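Local coordinates for protein 3-Hydroxyacyl-CoA dehydrogenase (Ralstonia eutropha H16, PDB 4PZC) that probably catalyses the NAD-dependent interconversion of (S)-3-hydroxybutyryl-CoA and acetoacetyl-CoA, as a 3-hydroxyacyl-CoA dehydrogenase, at residues 263-268 and 277-282; 19-24 and 172-177. All coordinates share one frame; numbering follows the deposited sequence.

Overall arrangement
Interaction 1 joins the last helix, 260-268, to the tail of the C-terminal domain, whereas interaction 2 lies within the Rossmann-type NAD-binding domain and ties its first helix to the turn before its edge strand 177-182. Their centres are 36 Å apart, on opposite sides of the chain's centre, and about 26 Å separates their nearest atoms. In sequence, both segments of interaction 2 precede those of interaction 1. Each lies near, but not in, a ligand site: Gly278 of interaction 1 is about 8 Å from the side chain of Lys274, a predicted NAD-binding residue, and the Cys22 side chain of interaction 2 is about 9 Å from Gly15, a predicted NAD-binding residue of the glycine-rich motif.

Interaction 1: 263-268 and 277-282; sequences REMVAA and RGVYVY
Met265 reaches from helix 260-268 to the turn at Gly278 and Val279, and its sulfur makes both close approaches of the contact. SD lies 3.8 Å from the carbonyl oxygen of Gly278, which it meets from the flank of the C=O bond and not from its end. The same SD is 4.1 Å from CG2 of Val279, the methyl set anti to the carbonyl carbon of its own residue. The two side chains pass at a slant, the sulfur and not the terminal methyl of Met265 making the approach to Val279. With CG beside the backbone N (chi1 -62°) and SD anti to CA (chi2 -162°), the sulfur is carried clear of the helix backbone and across to the turn.

The other branch of Val279 has a different task: CG1 sits 3.9 Å above the ring plane of Tyr280, over the ring centre, a CH-pi-like packing within the turn. A backbone bond from Gly278 N to Tyr280 O, 3.0 Å long, closes the turn on itself. Further out, the carboxylate of Asp233 in helix 228-235 holds the same bend by accepting the amide hydrogens of Val279 and Tyr280 and also bonding the hydroxyl of Tyr282, while the hydroxyl of Tyr280 bonds Asp215. Val279 and Tyr280 also pack on Pro211 and Leu229. On the helix side, Met265 and Val266 rest on Leu237 of helix 237-251.

No hydrogen bond or salt bridge spans the two segments, which bury just 98 Å² between them. The helix therefore meets the C-terminal tail through weak, largely nondirectional contacts of one thioether sulfur with a methyl and a carbonyl oxygen, and the precise placement of the tail probably owes more to the hydrogen bonds of Asp233 and Asp215.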
ATOM      1  N   ARG A 263       1.281   1.765 -20.467  1.00 36.99           N
ATOM      2  CA  ARG A 263       1.960   1.546 -21.747  1.00 36.30           C
ATOM      3  C   ARG A 263       2.051   2.796 -22.607  1.00 37.17           C
ATOM      4  O   ARG A 263       3.038   3.012 -23.303  1.00 40.09           O
ATOM      5  CB  ARG A 263       1.241   0.529 -22.576  1.00 37.44           C
ATOM      6  CG  ARG A 263       1.364  -0.901 -22.116  1.00 43.16           C
ATOM      7  CD  ARG A 263       1.050  -1.787 -23.302  1.00 43.98           C
ATOM      8  NE  ARG A 263       0.688  -3.139 -22.936  1.00 47.22           N
ATOM      9  CZ  ARG A 263       1.557  -4.101 -22.645  1.00 49.84           C
ATOM     10  NH1 ARG A 263       2.864  -3.861 -22.668  1.00 50.75           N
ATOM     11  NH2 ARG A 263       1.102  -5.328 -22.351  1.00 47.61           N
ATOM     12  N   GLU A 264       0.991   3.577 -22.605  1.00 36.35           N
ATOM     13  CA  GLU A 264       0.930   4.750 -23.419  1.00 41.05           C
ATOM     14  C   GLU A 264       1.897   5.827 -22.908  1.00 45.58           C
ATOM     15  O   GLU A 264       2.626   6.475 -23.682  1.00 44.97           O
ATOM     16  CB  GLU A 264      -0.512   5.257 -23.455  1.00 40.63           C
ATOM     17  CG  GLU A 264      -1.357   4.462 -24.427  1.00 42.65           C
ATOM     18  CD  GLU A 264      -1.003   4.764 -25.867  1.00 42.27           C
ATOM     19  OE1 GLU A 264      -1.164   5.934 -26.291  1.00 38.47           O
ATOM     20  OE2 GLU A 264      -0.568   3.823 -26.566  1.00 47.52           O
ATOM     21  N   MET A 265       1.913   6.015 -21.602  1.00 44.61           N
ATOM     22  CA  MET A 265       2.811   6.989 -21.042  1.00 46.64           C
ATOM     23  C   MET A 265       4.255   6.596 -21.342  1.00 45.80           C
ATOM     24  O   MET A 265       5.073   7.434 -21.752  1.00 49.04           O
ATOM     25  CB  MET A 265       2.548   7.108 -19.557  1.00 48.14           C
ATOM     26  CG  MET A 265       1.129   7.599 -19.287  1.00 46.38           C
ATOM     27  SD  MET A 265       1.054   8.204 -17.606  1.00 45.39           S
ATOM     28  CE  MET A 265      -0.563   8.980 -17.576  1.00 41.64           C
ATOM     29  N   VAL A 266       4.565   5.315 -21.188  1.00 44.00           N
ATOM     30  CA  VAL A 266       5.913   4.860 -21.490  1.00 44.71           C
ATOM     31  C   VAL A 266       6.293   5.009 -22.971  1.00 45.96           C
ATOM     32  O   VAL A 266       7.299   5.633 -23.274  1.00 42.35           O
ATOM     33  CB  VAL A 266       6.145   3.436 -21.000  1.00 42.77           C
ATOM     34  CG1 VAL A 266       7.322   2.786 -21.748  1.00 42.44           C
ATOM     35  CG2 VAL A 266       6.376   3.475 -19.489  1.00 41.87           C
ATOM     36  N   ALA A 267       5.475   4.497 -23.883  1.00 46.38           N
ATOM     37  CA  ALA A 267       5.692   4.736 -25.319  1.00 46.25           C
ATOM     38  C   ALA A 267       5.896   6.202 -25.665  1.00 44.58           C
ATOM     39  O   ALA A 267       6.615   6.499 -26.628  1.00 49.34           O
ATOM     40  CB  ALA A 267       4.554   4.170 -26.159  1.00 44.48           C
ATOM     41  N   ALA A 268       5.285   7.106 -24.904  1.00 39.82           N
ATOM     42  CA  ALA A 268       5.365   8.539 -25.227  1.00 41.24           C
ATOM     43  C   ALA A 268       6.615   9.157 -24.703  1.00 40.87           C
ATOM     44  O   ALA A 268       6.989  10.245 -25.151  1.00 46.44           O
ATOM     45  CB  ALA A 268       4.153   9.323 -24.702  1.00 39.76           C
ATOM     46  N   ARG A 277       8.239  14.400 -16.750  1.00 62.73           N
ATOM     47  CA  ARG A 277       6.814  14.144 -16.962  1.00 62.89           C
ATOM     48  C   ARG A 277       6.506  12.662 -16.924  1.00 57.25           C
ATOM     49  O   ARG A 277       7.129  11.865 -17.609  1.00 53.89           O
ATOM     50  CB  ARG A 277       6.344  14.700 -18.306  1.00 65.72           C
ATOM     51  CG  ARG A 277       4.835  14.695 -18.473  1.00 65.11           C
ATOM     52  CD  ARG A 277       4.421  15.315 -19.791  1.00 69.83           C
ATOM     53  NE  ARG A 277       3.001  15.107 -20.062  1.00 77.29           N
ATOM     54  CZ  ARG A 277       2.391  15.431 -21.202  1.00 80.21           C
ATOM     55  NH1 ARG A 277       3.075  15.986 -22.202  1.00 80.31           N
ATOM     56  NH2 ARG A 277       1.090  15.194 -21.348  1.00 79.78           N
ATOM     57  N   GLY A 278       5.541  12.314 -16.090  1.00 57.77           N
ATOM     58  CA  GLY A 278       4.996  10.979 -16.038  1.00 54.18           C
ATOM     59  C   GLY A 278       3.502  11.119 -15.896  1.00 52.62           C
ATOM     60  O   GLY A 278       2.813  11.432 -16.864  1.00 55.47           O
ATOM     61  N   VAL A 279       2.996  10.889 -14.693  1.00 52.41           N
ATOM     62  CA  VAL A 279       1.571  11.061 -14.423  1.00 54.28           C
ATOM     63  C   VAL A 279       1.358  12.548 -14.155  1.00 57.28           C
ATOM     64  O   VAL A 279       0.439  13.182 -14.680  1.00 52.07           O
ATOM     65  CB  VAL A 279       1.103  10.210 -13.221  1.00 53.47           C
ATOM     66  CG1 VAL A 279      -0.320  10.582 -12.822  1.00 54.31           C
ATOM     67  CG2 VAL A 279       1.210   8.721 -13.536  1.00 52.04           C
ATOM     68  N   TYR A 280       2.232  13.108 -13.338  1.00 56.41           N
ATOM     69  CA  TYR A 280       2.194  14.522 -13.095  1.00 58.12           C
ATOM     70  C   TYR A 280       3.276  15.139 -13.955  1.00 64.23           C
ATOM     71  O   TYR A 280       3.987  14.426 -14.687  1.00 66.20           O
ATOM     72  CB  TYR A 280       2.429  14.784 -11.613  1.00 57.55           C
ATOM     73  CG  TYR A 280       1.468  14.004 -10.748  1.00 51.67           C
ATOM     74  CD1 TYR A 280       0.183  14.437 -10.581  1.00 46.10           C
ATOM     75  CD2 TYR A 280       1.837  12.808 -10.131  1.00 53.23           C
ATOM     76  CE1 TYR A 280      -0.717  13.734  -9.812  1.00 47.05           C
ATOM     77  CE2 TYR A 280       0.933  12.093  -9.351  1.00 49.92           C
ATOM     78  CZ  TYR A 280      -0.348  12.570  -9.203  1.00 47.36           C
ATOM     79  OH  TYR A 280      -1.287  11.914  -8.442  1.00 48.08           O
ATOM     80  N   VAL A 281       3.385  16.462 -13.871  1.00 65.07           N
ATOM     81  CA  VAL A 281       4.434  17.211 -14.563  1.00 66.86           C
ATOM     82  C   VAL A 281       5.333  17.871 -13.502  1.00 66.56           C
ATOM     83  O   VAL A 281       4.838  18.279 -12.440  1.00 59.39           O
ATOM     84  CB  VAL A 281       3.808  18.230 -15.536  1.00 63.72           C
ATOM     85  CG1 VAL A 281       4.875  19.118 -16.152  1.00 65.70           C
ATOM     86  CG2 VAL A 281       3.032  17.500 -16.623  1.00 60.50           C
ATOM     87  N   TYR A 282       6.641  17.959 -13.789  1.00 69.38           N
ATOM     88  CA  TYR A 282       7.654  18.323 -12.783  1.00 72.16           C
ATOM     89  C   TYR A 282       8.650  19.372 -13.227  1.00 80.95           C
ATOM     90  O   TYR A 282       9.064  19.398 -14.405  1.00 85.86           O
ATOM     91  CB  TYR A 282       8.443  17.087 -12.402  1.00 72.19           C
ATOM     92  CG  TYR A 282       7.564  15.996 -11.869  1.00 71.87           C
ATOM     93  CD1 TYR A 282       7.172  15.996 -10.536  1.00 64.75           C
ATOM     94  CD2 TYR A 282       7.103  14.971 -12.702  1.00 73.51           C
ATOM     95  CE1 TYR A 282       6.368  15.005 -10.037  1.00 66.69           C
ATOM     96  CE2 TYR A 282       6.287  13.968 -12.208  1.00 72.84           C
ATOM     97  CZ  TYR A 282       5.929  13.995 -10.870  1.00 70.12           C
ATOM     98  OH  TYR A 282       5.126  13.020 -10.343  1.00 65.94           O
TER

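Interaction 2: 19-24 and 172-177; sequences AQACAV and KQLGKY
Leu174 presses one methyl against the side of helix 13-23, where it meets Ala21 and Cys22. Its CD2 is 3.8 Å from CB of Ala21 and 4.1 Å from SG of Cys22. Seen from that methyl the two partners lie nearly at right angles, so it settles into the corner formed by neighbouring residues of one helical turn. CD2 is the branch anti to CA (chi2, measured to CD1, is 75°), and it is this extended reach that brings the methyl to the helix although the CB of Leu174 does not point straight at it. Behind the methyl, CG of the leucine stands 4.0 Å from the carbonyl oxygen of Ala21.

Ala21 aims its CB at the leucine. Cys22 starts out in the other direction, its CB turned from the contact, yet its sulfur still touches CD2 while the side chain also packs on Leu27 and on Val29 of strand 28-32.

Leu174 sits where helix 161-173 gives way to the turn, which probably sets its position. Gly175, with positive phi (77°), leaves the helical conformation in a Schellman motif, and its N bonds to Lys172 O at 2.8 Å. The chain then runs into strand 177-182; on the way the amine of Lys176 bonds the carbonyl oxygens of Val145 and Met148. Tyr177, at the strand's start, packs on Glu216 of the second subunit.

Helix 13-23 is the one that follows the glycine-rich dinucleotide loop of the Rossmann fold, and Thr13 and Met14 at its start bind NAD. Between the two segments the later part of that helix meets the C-terminal end of helix 161-173 by apolar packing, without a hydrogen bond, an attachment with little directional demand.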
ATOM      1  N   ALA A  19      28.569  -1.302   0.457  1.00 70.38           N
ATOM      2  CA  ALA A  19      29.903  -1.082   1.008  1.00 73.87           C
ATOM      3  C   ALA A  19      29.787  -0.347   2.337  1.00 74.96           C
ATOM      4  O   ALA A  19      30.080  -0.900   3.405  1.00 69.66           O
ATOM      5  CB  ALA A  19      30.765  -0.296   0.025  1.00 70.53           C
ATOM      6  N   GLN A  20      29.305   0.886   2.251  1.00 69.74           N
ATOM      7  CA  GLN A  20      29.058   1.696   3.411  1.00 70.46           C
ATOM      8  C   GLN A  20      28.456   0.888   4.545  1.00 68.04           C
ATOM      9  O   GLN A  20      28.962   0.914   5.671  1.00 69.05           O
ATOM     10  CB  GLN A  20      28.111   2.834   3.033  1.00 72.04           C
ATOM     11  CG  GLN A  20      27.592   3.611   4.228  1.00 72.01           C
ATOM     12  CD  GLN A  20      27.166   5.007   3.866  1.00 70.95           C
ATOM     13  OE1 GLN A  20      27.446   5.492   2.769  1.00 71.95           O
ATOM     14  NE2 GLN A  20      26.486   5.669   4.787  1.00 72.09           N
ATOM     15  N   ALA A  21      27.380   0.170   4.231  1.00 70.84           N
ATOM     16  CA  ALA A  21      26.534  -0.461   5.251  1.00 72.82           C
ATOM     17  C   ALA A  21      27.293  -1.469   6.065  1.00 66.13           C
ATOM     18  O   ALA A  21      27.042  -1.631   7.251  1.00 62.15           O
ATOM     19  CB  ALA A  21      25.332  -1.129   4.605  1.00 77.82           C
ATOM     20  N   CYS A  22      28.204  -2.160   5.399  1.00 68.43           N
ATOM     21  CA  CYS A  22      29.101  -3.072   6.069  1.00 72.57           C
ATOM     22  C   CYS A  22      30.108  -2.275   6.896  1.00 73.33           C
ATOM     23  O   CYS A  22      30.271  -2.512   8.091  1.00 76.79           O
ATOM     24  CB  CYS A  22      29.857  -3.926   5.041  1.00 76.35           C
ATOM     25  SG  CYS A  22      28.904  -4.677   3.693  1.00 70.09           S
ATOM     26  N   ALA A  23      30.769  -1.325   6.241  1.00 75.43           N
ATOM     27  CA  ALA A  23      31.898  -0.594   6.813  1.00 77.49           C
ATOM     28  C   ALA A  23      31.595  -0.012   8.183  1.00 81.87           C
ATOM     29  O   ALA A  23      32.355  -0.215   9.135  1.00 84.52           O
ATOM     30  CB  ALA A  23      32.311   0.518   5.881  1.00 78.58           C
ATOM     31  N   VAL A  24      30.476   0.696   8.283  1.00 78.19           N
ATOM     32  CA  VAL A  24      30.074   1.305   9.552  1.00 80.71           C
ATOM     33  C   VAL A  24      29.835   0.264  10.646  1.00 80.98           C
ATOM     34  O   VAL A  24      29.919   0.568  11.833  1.00 88.00           O
ATOM     35  CB  VAL A  24      28.806   2.167   9.403  1.00 82.00           C
ATOM     36  CG1 VAL A  24      28.996   3.213   8.299  1.00 79.84           C
ATOM     37  CG2 VAL A  24      27.578   1.289   9.162  1.00 81.65           C
ATOM     38  N   LYS A 172      21.584  -9.341   9.405  1.00 66.46           N
ATOM     39  CA  LYS A 172      21.231  -8.891  10.742  1.00 65.23           C
ATOM     40  C   LYS A 172      22.375  -8.038  11.236  1.00 64.78           C
ATOM     41  O   LYS A 172      22.135  -6.956  11.754  1.00 60.80           O
ATOM     42  CB  LYS A 172      20.969 -10.050  11.700  1.00 70.58           C
ATOM     43  CG  LYS A 172      19.590 -10.702  11.574  1.00 76.01           C
ATOM     44  CD  LYS A 172      19.134 -11.276  12.919  1.00 83.91           C
ATOM     45  CE  LYS A 172      17.817 -12.028  12.833  1.00 82.65           C
ATOM     46  NZ  LYS A 172      17.976 -13.229  11.979  1.00 83.92           N
ATOM     47  N   GLN A 173      23.610  -8.496  11.019  1.00 65.00           N
ATOM     48  CA  GLN A 173      24.781  -7.730  11.430  1.00 72.45           C
ATOM     49  C   GLN A 173      24.873  -6.351  10.759  1.00 70.68           C
ATOM     50  O   GLN A 173      25.372  -5.405  11.354  1.00 73.96           O
ATOM     51  CB  GLN A 173      26.079  -8.506  11.207  1.00 80.36           C
ATOM     52  CG  GLN A 173      27.199  -7.979  12.101  1.00 95.08           C
ATOM     53  CD  GLN A 173      28.591  -8.476  11.729  1.00102.83           C
ATOM     54  OE1 GLN A 173      28.890  -9.662  11.835  1.00100.44           O
ATOM     55  NE2 GLN A 173      29.460  -7.552  11.325  1.00105.76           N
ATOM     56  N   LEU A 174      24.383  -6.224   9.534  1.00 69.25           N
ATOM     57  CA  LEU A 174      24.270  -4.905   8.892  1.00 64.55           C
ATOM     58  C   LEU A 174      23.124  -4.021   9.436  1.00 66.49           C
ATOM     59  O   LEU A 174      22.983  -2.868   9.020  1.00 70.50           O
ATOM     60  CB  LEU A 174      24.112  -5.064   7.374  1.00 65.35           C
ATOM     61  CG  LEU A 174      25.386  -5.229   6.518  1.00 67.88           C
ATOM     62  CD1 LEU A 174      26.015  -6.612   6.619  1.00 64.17           C
ATOM     63  CD2 LEU A 174      25.085  -4.919   5.058  1.00 67.14           C
ATOM     64  N   GLY A 175      22.298  -4.550  10.345  1.00 67.92           N
ATOM     65  CA  GLY A 175      21.138  -3.819  10.871  1.00 63.23           C
ATOM     66  C   GLY A 175      19.943  -3.749   9.934  1.00 62.90           C
ATOM     67  O   GLY A 175      19.026  -2.982  10.179  1.00 62.06           O
ATOM     68  N   LYS A 176      19.955  -4.534   8.857  1.00 65.31           N
ATOM     69  CA  LYS A 176      18.794  -4.677   7.976  1.00 69.08           C
ATOM     70  C   LYS A 176      17.940  -5.842   8.465  1.00 71.29           C
ATOM     71  O   LYS A 176      18.461  -6.809   9.021  1.00 64.75           O
ATOM     72  CB  LYS A 176      19.198  -5.009   6.523  1.00 68.05           C
ATOM     73  CG  LYS A 176      20.333  -4.221   5.897  1.00 66.79           C
ATOM     74  CD  LYS A 176      20.021  -2.746   5.911  1.00 73.34           C
ATOM     75  CE  LYS A 176      20.794  -1.984   4.850  1.00 73.85           C
ATOM     76  NZ  LYS A 176      20.903  -0.547   5.235  1.00 75.49           N
ATOM     77  N   TYR A 177      16.636  -5.780   8.207  1.00 77.50           N
ATOM     78  CA  TYR A 177      15.800  -6.959   8.380  1.00 78.41           C
ATOM     79  C   TYR A 177      15.823  -7.873   7.148  1.00 67.36           C
ATOM     80  O   TYR A 177      15.456  -7.461   6.052  1.00 60.48           O
ATOM     81  CB  TYR A 177      14.360  -6.604   8.772  1.00 87.99           C
ATOM     82  CG  TYR A 177      13.994  -7.365  10.013  1.00107.83           C
ATOM     83  CD1 TYR A 177      13.932  -8.757   9.992  1.00117.26           C
ATOM     84  CD2 TYR A 177      13.806  -6.712  11.231  1.00121.77           C
ATOM     85  CE1 TYR A 177      13.652  -9.479  11.138  1.00127.45           C
ATOM     86  CE2 TYR A 177      13.515  -7.425  12.384  1.00130.30           C
ATOM     87  CZ  TYR A 177      13.440  -8.808  12.331  1.00132.52           C
ATOM     88  OH  TYR A 177      13.155  -9.527  13.469  1.00141.16           O
TER